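Thiazoline oxidase/subtilisin-like protease (Prochloron didemni, PDB 4H6X) probably matures patellamides as a subtilisin-like transamidating protease that cuts the precursor peptide and joins its ends. Local coordinates at residues Glu248-Pro253 with Gly328-Pro333; Val226-Val231 with Thr271-Ala276; Ala110-Ser115 with Glu255-Ala260; Leu166-Ile171 with Asn198-Val203. All coordinates share one frame; numbering follows the deposited sequence.

Contact 1. Residues Glu248-Pro253 with Gly328-Pro333; sequences EGILAP and GFVNIP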
loop_
_atom_site.group_PDB
_atom_site.type_symbol
_atom_site.label_atom_id
_atom_site.label_comp_id
_atom_site.label_asym_id
_atom_site.label_seq_id
_atom_site.Cartn_x
_atom_site.Cartn_y
_atom_site.Cartn_z
ATOM N N GLU A 248 3.791 7.719 16.045
ATOM C CA GLU A 248 4.443 7.606 14.744
ATOM C C GLU A 248 3.448 7.251 13.634
ATOM O O GLU A 248 3.833 6.686 12.601
ATOM C CB GLU A 248 5.568 6.554 14.797
ATOM C CG GLU A 248 6.457 6.580 16.045
ATOM C CD GLU A 248 7.257 7.869 16.223
ATOM O OE1 GLU A 248 7.597 8.532 15.214
ATOM O OE2 GLU A 248 7.555 8.219 17.387
ATOM N N GLY A 249 2.173 7.580 13.852
ATOM C CA GLY A 249 1.123 7.260 12.887
ATOM C C GLY A 249 0.445 8.433 12.206
ATOM O O GLY A 249 0.446 9.571 12.713
ATOM N N ILE A 250 -0.162 8.134 11.059
ATOM C CA ILE A 250 -0.849 9.111 10.238
ATOM C C ILE A 250 -2.178 8.492 9.767
ATOM O O ILE A 250 -2.279 7.273 9.567
ATOM C CB ILE A 250 0.060 9.608 9.064
ATOM C CG1 ILE A 250 -0.471 10.917 8.451
ATOM C CG2 ILE A 250 0.248 8.537 7.990
ATOM C CD1 ILE A 250 0.536 11.665 7.599
ATOM N N LEU A 251 -3.201 9.333 9.647
ATOM C CA LEU A 251 -4.500 8.935 9.135
ATOM C C LEU A 251 -4.570 9.210 7.647
ATOM O O LEU A 251 -4.091 10.245 7.184
ATOM C CB LEU A 251 -5.612 9.732 9.819
ATOM C CG LEU A 251 -6.474 9.151 10.937
ATOM C CD1 LEU A 251 -7.782 9.940 10.978
ATOM C CD2 LEU A 251 -6.778 7.679 10.726
ATOM N N ALA A 252 -5.170 8.285 6.899
ATOM C CA ALA A 252 -5.406 8.491 5.474
ATOM C C ALA A 252 -6.750 7.848 5.076
ATOM O O ALA A 252 -7.287 7.040 5.837
ATOM C CB ALA A 252 -4.255 7.912 4.673
ATOM N N PRO A 253 -7.320 8.229 3.912
ATOM C CA PRO A 253 -8.551 7.561 3.473
ATOM C C PRO A 253 -8.398 6.032 3.496
ATOM O O PRO A 253 -7.491 5.484 2.851
ATOM C CB PRO A 253 -8.716 8.039 2.024
ATOM C CG PRO A 253 -7.993 9.344 1.968
ATOM C CD PRO A 253 -6.826 9.183 2.899
ATOM N N GLY A 328 -2.526 12.817 13.084
ATOM C CA GLY A 328 -3.446 13.631 12.284
ATOM C C GLY A 328 -3.678 13.058 10.900
ATOM O O GLY A 328 -3.170 11.975 10.567
ATOM N N PHE A 329 -4.431 13.793 10.088
ATOM C CA PHE A 329 -4.731 13.394 8.712
ATOM C C PHE A 329 -3.635 13.882 7.768
ATOM O O PHE A 329 -3.114 14.987 7.941
ATOM C CB PHE A 329 -6.101 13.951 8.295
ATOM C CG PHE A 329 -6.545 13.519 6.923
ATOM C CD1 PHE A 329 -7.143 12.274 6.728
ATOM C CD2 PHE A 329 -6.362 14.349 5.828
ATOM C CE1 PHE A 329 -7.552 11.877 5.462
ATOM C CE2 PHE A 329 -6.767 13.952 4.557
ATOM C CZ PHE A 329 -7.363 12.716 4.377
ATOM N N VAL A 330 -3.300 13.064 6.766
ATOM C CA VAL A 330 -2.248 13.382 5.793
ATOM C C VAL A 330 -2.408 14.798 5.235
ATOM O O VAL A 330 -3.518 15.206 4.859
ATOM C CB VAL A 330 -2.177 12.326 4.652
ATOM C CG1 VAL A 330 -3.495 12.230 3.897
ATOM C CG2 VAL A 330 -1.024 12.604 3.691
ATOM N N ASN A 331 -1.294 15.525 5.180
ATOM C CA ASN A 331 -1.271 16.915 4.731
ATOM C C ASN A 331 -0.180 17.087 3.692
ATOM O O ASN A 331 0.904 17.593 3.986
ATOM C CB ASN A 331 -1.051 17.851 5.941
ATOM C CG ASN A 331 -1.031 19.334 5.573
ATOM O OD1 ASN A 331 -1.325 19.717 4.443
ATOM N ND2 ASN A 331 -0.655 20.176 6.538
ATOM N N ILE A 332 -0.474 16.659 2.467
ATOM C CA ILE A 332 0.455 16.808 1.355
ATOM C C ILE A 332 0.985 18.251 1.198
ATOM O O ILE A 332 2.196 18.450 1.093
ATOM C CB ILE A 332 -0.142 16.281 0.024
ATOM C CG1 ILE A 332 -0.203 14.741 0.027
ATOM C CG2 ILE A 332 0.676 16.753 -1.164
ATOM C CD1 ILE A 332 -0.868 14.161 -1.216
ATOM N N PRO A 333 0.089 19.263 1.161
ATOM C CA PRO A 333 0.641 20.628 0.970
ATOM C C PRO A 333 1.648 21.027 2.062
ATOM O O PRO A 333 2.725 21.554 1.757
ATOM C CB PRO A 333 -0.616 21.526 1.032
ATOM C CG PRO A 333 -1.748 20.620 0.652
ATOM C CD PRO A 333 -1.385 19.279 1.254
#
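Leu251 is gripped on both backbone groups by the chain at Gly328-Val330. Its N donates to Gly328 O at 2.8 Å, a nearly straight bond. Val330 N returns a bond to Leu251 O at 3.0 Å, and Phe329 CA adds a CA-H...O contact to the same oxygen. These bonds form a single bridge, Leu251 with Phe329, on the outer strand of the sheet.

The apolar contacts flank this bridge. Ile250 reaches across with its CD1, which comes within 3.7 Å of Val330 CA and also meets Val330 CB. CG1 stands anti to the backbone N (chi1 -163°), and this carries the end of the chain closer than its CB. Phe329 behaves alike. Its CB leads off, but the ring swings back over the strand. Phe329 CE1 lies 3.8 Å from Pro253 CD, where the two side chains meet at about a right angle, and Leu251 CB is 4.3 Å from Phe329 CD1. Val330 CG1 sits over one face of the same ring, offset toward its rim. With an alanine at Phe329, Pro253 CD would probably lose this aromatic partner and a gap would open beside Val330 CG1.

Strand 249-253 pairs with strand 224-229 on its inner side. Met280 of helix 273-293 touches Ile250, Ala252 and Val330. Asn331 OD1 caps Gly334 N at the start of helix 332-340.

Contact 2. Residues Val226-Val231 with Thr271-Ala276; sequences VGAAKV and TGTSMA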
loop_
_atom_site.group_PDB
_atom_site.type_symbol
_atom_site.label_atom_id
_atom_site.label_comp_id
_atom_site.label_asym_id
_atom_site.label_seq_id
_atom_site.Cartn_x
_atom_site.Cartn_y
_atom_site.Cartn_z
ATOM N N VAL A 226 -0.183 3.597 9.701
ATOM C CA VAL A 226 -1.276 4.272 8.998
ATOM C C VAL A 226 -2.636 3.819 9.512
ATOM O O VAL A 226 -2.924 2.626 9.566
ATOM C CB VAL A 226 -1.193 4.104 7.469
ATOM C CG1 VAL A 226 -2.295 4.915 6.793
ATOM C CG2 VAL A 226 0.180 4.533 6.954
ATOM N N GLY A 227 -3.454 4.788 9.911
ATOM C CA GLY A 227 -4.836 4.533 10.311
ATOM C C GLY A 227 -5.759 4.888 9.155
ATOM O O GLY A 227 -5.341 5.550 8.199
ATOM N N ALA A 228 -7.014 4.453 9.256
ATOM C CA ALA A 228 -8.015 4.676 8.208
ATOM C C ALA A 228 -9.012 5.780 8.564
ATOM O O ALA A 228 -9.626 5.764 9.640
ATOM C CB ALA A 228 -8.752 3.380 7.903
ATOM N N ALA A 229 -9.152 6.735 7.650
ATOM C CA ALA A 229 -10.168 7.782 7.732
ATOM C C ALA A 229 -11.404 7.390 6.931
ATOM O O ALA A 229 -11.310 6.724 5.893
ATOM C CB ALA A 229 -9.613 9.106 7.210
ATOM N N LYS A 230 -12.565 7.816 7.422
ATOM C CA LYS A 230 -13.818 7.692 6.680
ATOM C C LYS A 230 -13.770 8.618 5.468
ATOM O O LYS A 230 -12.887 9.472 5.380
ATOM C CB LYS A 230 -15.007 8.049 7.579
ATOM C CG LYS A 230 -15.175 7.147 8.794
ATOM C CD LYS A 230 -16.612 7.147 9.307
ATOM C CE LYS A 230 -16.853 8.209 10.367
ATOM N NZ LYS A 230 -18.299 8.320 10.714
ATOM N N VAL A 231 -14.708 8.447 4.540
ATOM C CA VAL A 231 -14.865 9.361 3.394
ATOM C C VAL A 231 -14.792 10.862 3.773
ATOM O O VAL A 231 -14.313 11.685 2.981
ATOM C CB VAL A 231 -16.174 9.067 2.615
ATOM C CG1 VAL A 231 -16.343 10.026 1.444
ATOM C CG2 VAL A 231 -16.196 7.624 2.124
ATOM N N THR A 271 -12.647 -1.438 2.573
ATOM C CA THR A 271 -12.490 -0.563 3.722
ATOM C C THR A 271 -11.606 -1.255 4.770
ATOM O O THR A 271 -11.770 -2.444 5.021
ATOM C CB THR A 271 -13.884 -0.175 4.282
ATOM O OG1 THR A 271 -14.560 0.622 3.307
ATOM C CG2 THR A 271 -13.784 0.641 5.579
ATOM N N GLY A 272 -10.655 -0.520 5.350
ATOM C CA GLY A 272 -9.772 -1.054 6.407
ATOM C C GLY A 272 -8.504 -0.220 6.520
ATOM O O GLY A 272 -8.195 0.549 5.610
ATOM N N THR A 273 -7.766 -0.361 7.626
ATOM C CA THR A 273 -6.495 0.358 7.779
ATOM C C THR A 273 -5.476 -0.090 6.750
ATOM O O THR A 273 -4.631 0.699 6.347
ATOM C CB THR A 273 -5.849 0.214 9.175
ATOM O OG1 THR A 273 -5.658 -1.176 9.495
ATOM C CG2 THR A 273 -6.678 0.914 10.238
ATOM N N SER A 274 -5.562 -1.356 6.327
ATOM C CA SER A 274 -4.665 -1.867 5.299
ATOM C C SER A 274 -5.066 -1.416 3.893
ATOM O O SER A 274 -4.353 -1.689 2.932
ATOM C CB SER A 274 -4.522 -3.391 5.395
ATOM O OG SER A 274 -5.642 -4.047 4.858
ATOM N N MET A 275 -6.198 -0.712 3.790
ATOM C CA MET A 275 -6.590 -0.003 2.564
ATOM C C MET A 275 -6.005 1.417 2.577
ATOM O O MET A 275 -5.674 1.979 1.536
ATOM C CB MET A 275 -8.118 0.065 2.445
ATOM C CG MET A 275 -8.815 -1.279 2.286
ATOM S SD MET A 275 -8.218 -2.076 0.795
ATOM C CE MET A 275 -7.196 -3.372 1.500
ATOM N N ALA A 276 -5.867 1.985 3.769
ATOM C CA ALA A 276 -5.281 3.317 3.934
ATOM C C ALA A 276 -3.752 3.310 3.809
ATOM O O ALA A 276 -3.187 4.241 3.261
ATOM C CB ALA A 276 -5.708 3.922 5.268
#
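Thr273 packs against strand 224-229 of the parallel subtilisin-type sheet. It belongs to the sequence Gly272-Thr273-Ser274-Met275-Ala276, the GTSMA signature around the serine of subtilases. Ser274 is probably the nucleophile here, since its OG is hydrogen-bonded to His109 NE2 in a geometry that fits a Ser-His-Asp triad. The helix that carries it begins at Thr273, with Gly272 at the N-cap position.

The Thr273 side chain shows how this helix start meets the strand. Thr273 CB lies 3.8 Å from Val226 O. From there the chain forks. The methyl CG2 stands opposite the carbonyl carbon and beside the backbone N, and this turns it to the strand. Thr273 CG2 lies 3.7 Å from Ala228 N and 4.0 Å from Ala228 CB, and is close to Gly227 CA. The hydroxyl OG1 takes the other branch (chi1 56°), with Gly207 N as its hydrogen-bond partner. Thus one branch is spent on packing and the other on a polar bond.

One turn on, Ala276 presses its CB into the backbone of the strand, 3.4 Å from Gly227 O. The same methyl also meets Ala228 CA and CB. Val226 CG1 extends the patch, meeting Ala276 CB at 3.9 Å. The small side chains of Ala228 and Ala276, with Gly227 beside them, are consistent with the close approach of helix and strand. Ala228 CB ends 3.7 Å from Gly272 O, the oxygen that also accepts from Met275 N at 3.0 Å and from Ala276 N at 3.3 Å.

Contact 3. Residues Ala110-Ser115 with Glu255-Ala260; sequences ACHVTS and EEILGA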
loop_
_atom_site.group_PDB
_atom_site.type_symbol
_atom_site.label_atom_id
_atom_site.label_comp_id
_atom_site.label_asym_id
_atom_site.label_seq_id
_atom_site.Cartn_x
_atom_site.Cartn_y
_atom_site.Cartn_z
ATOM N N ALA A 110 -3.446 -8.444 -1.869
ATOM C CA ALA A 110 -2.298 -8.092 -2.683
ATOM C C ALA A 110 -2.697 -7.421 -3.996
ATOM O O ALA A 110 -2.062 -6.456 -4.399
ATOM C CB ALA A 110 -1.447 -9.326 -2.967
ATOM N N CYS A 111 -3.735 -7.932 -4.666
ATOM C CA CYS A 111 -4.169 -7.308 -5.934
ATOM C C CYS A 111 -4.626 -5.889 -5.694
ATOM O O CYS A 111 -4.309 -4.992 -6.468
ATOM C CB CYS A 111 -5.322 -8.058 -6.600
ATOM S SG CYS A 111 -4.894 -9.662 -7.293
ATOM N N HIS A 112 -5.414 -5.721 -4.640
ATOM C CA HIS A 112 -5.999 -4.446 -4.295
ATOM C C HIS A 112 -4.899 -3.445 -3.923
ATOM O O HIS A 112 -4.815 -2.362 -4.505
ATOM C CB HIS A 112 -6.974 -4.612 -3.128
ATOM C CG HIS A 112 -8.030 -3.558 -3.077
ATOM N ND1 HIS A 112 -7.825 -2.328 -2.491
ATOM C CD2 HIS A 112 -9.302 -3.543 -3.552
ATOM C CE1 HIS A 112 -8.926 -1.604 -2.596
ATOM N NE2 HIS A 112 -9.838 -2.318 -3.233
ATOM N N VAL A 113 -4.085 -3.819 -2.940
ATOM C CA VAL A 113 -2.988 -2.968 -2.444
ATOM C C VAL A 113 -2.050 -2.572 -3.582
ATOM O O VAL A 113 -1.742 -1.411 -3.733
ATOM C CB VAL A 113 -2.228 -3.677 -1.290
ATOM C CG1 VAL A 113 -0.833 -3.096 -1.078
ATOM C CG2 VAL A 113 -3.045 -3.572 -0.020
ATOM N N THR A 114 -1.644 -3.533 -4.407
ATOM C CA THR A 114 -0.691 -3.258 -5.482
ATOM C C THR A 114 -1.281 -2.296 -6.522
ATOM O O THR A 114 -0.600 -1.368 -6.969
ATOM C CB THR A 114 -0.191 -4.563 -6.133
ATOM O OG1 THR A 114 0.358 -5.418 -5.114
ATOM C CG2 THR A 114 0.869 -4.283 -7.170
ATOM N N SER A 115 -2.545 -2.513 -6.885
ATOM C CA SER A 115 -3.237 -1.619 -7.826
ATOM C C SER A 115 -3.388 -0.196 -7.264
ATOM O O SER A 115 -3.280 0.790 -8.006
ATOM C CB SER A 115 -4.602 -2.207 -8.237
ATOM O OG SER A 115 -5.549 -2.144 -7.167
ATOM N N GLU A 255 -11.633 4.135 3.737
ATOM C CA GLU A 255 -12.984 3.663 3.477
ATOM C C GLU A 255 -13.335 3.770 1.993
ATOM O O GLU A 255 -13.148 4.814 1.377
ATOM C CB GLU A 255 -13.983 4.438 4.342
ATOM C CG GLU A 255 -15.426 3.983 4.213
ATOM C CD GLU A 255 -16.347 4.639 5.230
ATOM O OE1 GLU A 255 -16.087 5.789 5.638
ATOM O OE2 GLU A 255 -17.348 3.996 5.618
ATOM N N GLU A 256 -13.847 2.679 1.425
ATOM C CA GLU A 256 -14.322 2.683 0.034
ATOM C C GLU A 256 -13.222 3.086 -0.941
ATOM O O GLU A 256 -13.404 3.949 -1.815
ATOM C CB GLU A 256 -15.556 3.577 -0.128
ATOM C CG GLU A 256 -16.798 3.049 0.573
ATOM C CD GLU A 256 -17.427 1.900 -0.182
ATOM O OE1 GLU A 256 -17.647 2.049 -1.405
ATOM O OE2 GLU A 256 -17.698 0.847 0.440
ATOM N N ILE A 257 -12.074 2.441 -0.771
ATOM C CA ILE A 257 -10.940 2.621 -1.649
ATOM C C ILE A 257 -11.103 1.652 -2.817
ATOM O O ILE A 257 -11.399 0.472 -2.613
ATOM C CB ILE A 257 -9.611 2.364 -0.889
ATOM C CG1 ILE A 257 -9.506 3.251 0.370
ATOM C CG2 ILE A 257 -8.407 2.482 -1.829
ATOM C CD1 ILE A 257 -9.692 4.744 0.136
ATOM N N LEU A 258 -10.920 2.176 -4.028
ATOM C CA LEU A 258 -11.048 1.430 -5.276
ATOM C C LEU A 258 -9.754 0.707 -5.621
ATOM O O LEU A 258 -8.688 1.321 -5.697
ATOM C CB LEU A 258 -11.395 2.385 -6.430
ATOM C CG LEU A 258 -11.706 1.729 -7.785
ATOM C CD1 LEU A 258 -13.050 1.011 -7.723
ATOM C CD2 LEU A 258 -11.682 2.742 -8.929
ATOM N N GLY A 259 -9.854 -0.595 -5.865
ATOM C CA GLY A 259 -8.715 -1.351 -6.322
ATOM C C GLY A 259 -9.120 -2.622 -7.037
ATOM O O GLY A 259 -10.317 -2.969 -7.112
ATOM N N ALA A 260 -8.115 -3.329 -7.535
ATOM C CA ALA A 260 -8.325 -4.556 -8.306
ATOM C C ALA A 260 -8.569 -5.801 -7.447
ATOM O O ALA A 260 -8.156 -5.865 -6.277
ATOM C CB ALA A 260 -7.152 -4.782 -9.240
#
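Gly259 CA lies over one face of the His112 ring, 3.6 Å from its centroid and 18° off the normal, a CH-pi contact. At the ring's edge Ile257 O approaches His112 CE1 at 3.2 Å. Gly259 has no side chain, so its CA can lie directly over the ring. The third contact is polar. Ala260 N donates to Ser115 OG at 2.9 Å with an almost straight bond.

Further out, His112 and Ser115 are tied to each other. Ser115 OG donates to His112 O at 2.8 Å, one turn back on helix 101-118. CG of His112 is roughly anti to the backbone N (chi1 -155°), which sends the ring out along strand 257-259. There NE2 bonds to Val268 O on the paired strand 268-270, and Met275 packs by the ring. A leucine in place of His112 would probably leave Val268 O without this partner and Gly259 CA without an aromatic face.

Helix and strand cross at 103°. The bond to Val268 O suggests that NE2 carries a proton, and together with the Gly259 contact it probably limits the turning of the ring. Ser115 OG works as donor and acceptor at once.

Contact 4. Residues Leu166-Ile171 with Asn198-Val203; sequences LGANII and NNVLIV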
loop_
_atom_site.group_PDB
_atom_site.type_symbol
_atom_site.label_atom_id
_atom_site.label_comp_id
_atom_site.label_asym_id
_atom_site.label_seq_id
_atom_site.Cartn_x
_atom_site.Cartn_y
_atom_site.Cartn_z
ATOM N N LEU A 166 16.946 -6.379 -2.244
ATOM C CA LEU A 166 16.336 -6.080 -3.535
ATOM C C LEU A 166 16.339 -4.584 -3.910
ATOM O O LEU A 166 15.956 -4.225 -5.018
ATOM C CB LEU A 166 14.910 -6.651 -3.583
ATOM C CG LEU A 166 14.796 -8.175 -3.496
ATOM C CD1 LEU A 166 13.342 -8.562 -3.284
ATOM C CD2 LEU A 166 15.374 -8.841 -4.748
ATOM N N GLY A 167 16.784 -3.717 -3.009
ATOM C CA GLY A 167 16.848 -2.284 -3.339
ATOM C C GLY A 167 15.620 -1.462 -2.955
ATOM O O GLY A 167 15.404 -0.374 -3.498
ATOM N N ALA A 168 14.819 -1.970 -2.016
ATOM C CA ALA A 168 13.661 -1.237 -1.534
ATOM C C ALA A 168 14.090 0.136 -1.032
ATOM O O ALA A 168 15.089 0.254 -0.303
ATOM C CB ALA A 168 12.970 -1.988 -0.403
ATOM N N ASN A 169 13.338 1.146 -1.463
ATOM C CA ASN A 169 13.294 2.456 -0.836
ATOM C C ASN A 169 12.171 2.476 0.198
ATOM O O ASN A 169 12.266 3.152 1.232
ATOM C CB ASN A 169 13.048 3.534 -1.901
ATOM C CG ASN A 169 14.254 3.728 -2.816
ATOM O OD1 ASN A 169 15.314 4.169 -2.374
ATOM N ND2 ASN A 169 14.112 3.360 -4.074
ATOM N N ILE A 170 11.100 1.746 -0.112
ATOM C CA ILE A 170 9.938 1.612 0.770
ATOM C C ILE A 170 9.575 0.137 0.812
ATOM O O ILE A 170 9.534 -0.516 -0.223
ATOM C CB ILE A 170 8.720 2.408 0.262
ATOM C CG1 ILE A 170 9.081 3.894 0.055
ATOM C CG2 ILE A 170 7.521 2.271 1.217
ATOM C CD1 ILE A 170 7.934 4.730 -0.518
ATOM N N ILE A 171 9.337 -0.367 2.013
ATOM C CA ILE A 171 8.810 -1.705 2.219
ATOM C C ILE A 171 7.406 -1.551 2.805
ATOM O O ILE A 171 7.233 -0.993 3.900
ATOM C CB ILE A 171 9.691 -2.536 3.181
ATOM C CG1 ILE A 171 11.133 -2.631 2.655
ATOM C CG2 ILE A 171 9.068 -3.915 3.411
ATOM C CD1 ILE A 171 12.160 -3.215 3.633
ATOM N N ASN A 198 19.227 2.174 7.365
ATOM C CA ASN A 198 19.663 2.166 5.979
ATOM C C ASN A 198 18.822 2.985 5.031
ATOM O O ASN A 198 18.818 2.728 3.823
ATOM C CB ASN A 198 19.779 0.736 5.475
ATOM C CG ASN A 198 21.043 0.073 5.958
ATOM O OD1 ASN A 198 22.109 0.284 5.393
ATOM N ND2 ASN A 198 20.936 -0.711 7.017
ATOM N N ASN A 199 18.095 3.955 5.575
ATOM C CA ASN A 199 17.356 4.908 4.744
ATOM C C ASN A 199 16.182 4.258 3.969
ATOM O O ASN A 199 15.881 4.635 2.848
ATOM C CB ASN A 199 18.335 5.642 3.800
ATOM C CG ASN A 199 17.687 6.802 3.057
ATOM O OD1 ASN A 199 16.836 7.512 3.605
ATOM N ND2 ASN A 199 18.080 6.991 1.801
ATOM N N VAL A 200 15.527 3.280 4.588
ATOM C CA VAL A 200 14.398 2.577 3.972
ATOM C C VAL A 200 13.171 2.749 4.848
ATOM O O VAL A 200 13.196 2.419 6.036
ATOM C CB VAL A 200 14.693 1.068 3.767
ATOM C CG1 VAL A 200 13.489 0.354 3.125
ATOM C CG2 VAL A 200 15.942 0.903 2.917
ATOM N N LEU A 201 12.101 3.269 4.249
ATOM C CA LEU A 201 10.837 3.492 4.960
ATOM C C LEU A 201 9.995 2.210 5.029
ATOM O O LEU A 201 9.773 1.563 4.005
ATOM C CB LEU A 201 10.025 4.592 4.244
ATOM C CG LEU A 201 8.670 5.005 4.838
ATOM C CD1 LEU A 201 8.824 5.608 6.239
ATOM C CD2 LEU A 201 7.962 5.980 3.901
ATOM N N ILE A 202 9.505 1.895 6.226
ATOM C CA ILE A 202 8.553 0.828 6.463
ATOM C C ILE A 202 7.172 1.443 6.651
ATOM O O ILE A 202 7.000 2.344 7.480
ATOM C CB ILE A 202 8.904 0.019 7.742
ATOM C CG1 ILE A 202 10.245 -0.704 7.598
ATOM C CG2 ILE A 202 7.782 -0.949 8.105
ATOM C CD1 ILE A 202 10.204 -1.923 6.701
ATOM N N VAL A 203 6.202 0.965 5.868
ATOM C CA VAL A 203 4.798 1.395 6.007
ATOM C C VAL A 203 3.942 0.196 6.384
ATOM O O VAL A 203 4.037 -0.888 5.779
ATOM C CB VAL A 203 4.237 2.078 4.723
ATOM C CG1 VAL A 203 2.828 2.619 4.967
ATOM C CG2 VAL A 203 5.137 3.222 4.260
HETATM O O HOH W 1 14.704 5.043 0.499
#
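Ile171 CB and Ile202 CD1 meet at 3.6 Å, the closest approach of side chains across two parallel neighbours of the central sheet. The segments are the two strands of a beta-alpha-beta crossover, with helix 187-197 in the connection. Ile170 bridges with Leu201 and Ile171 with Ile202.

On the Ile171 and Ile202 face the two isoleucines lie side by side and point the same way. CG1 of Ile202 stands opposite its carbonyl carbon, and the second torsion (chi2 -75°) folds CD1 back toward Ile171. There CD1 fills the hollow along CB, CG2 and CD1 of its neighbour. Val200 enters from the other end. Val200 CG1 touches both CG1 and CD1 of Ile171 at 3.8 Å, so Ile171 is lodged between two bumps. Val200 CG2 fits against Ala168 O at 3.4 Å. Ile160 and Ala163 of helix 154-165 pack on Ile171.

On the Ile170 and Leu201 face, Ile170 CG2 meets Val203 CG2 at 4.0 Å. Ala285 and Met288 of helix 273-293 pack on Ile170, and Thr281 of the same helix packs on Val203.

Three backbone bonds set the spacing: Leu201 N to Asn169 O, Ile171 N to Leu201 O at 2.8 Å, and Val203 N to Ile171 O at 3.0 Å. A water probably links Asn169 OD1 with Asn199 O at the loop end. The chemistry is therefore divided: backbone polar groups pair with each other, the water serves the loop end, and the branched side chains make the packing mainly apolar.

From the N terminus, helix 101-118 opens contact 3 at Ala110-Ser115. Contact 4 follows and is nested inside that loop: it opens at Leu166-Ile171 and closes at Asn198-Val203, joining neighbouring strands. Contact 2 opens next at Val226-Val231, and contact 1 at Glu248-Pro253. Contact 3 then closes at Glu255-Ala260, contact 2 at Thr271-Ala276 and contact 1 at Gly328-Pro333, so these three cross one another. Contacts 4, 2 and 1 all reach the parallel sheet, through strands 170-173 to 249-253. Contact 2 adds helix 273-293, and contact 3 joins helix 101-118 to the small antiparallel pair. Met275 meets His112 between contacts 2 and 3.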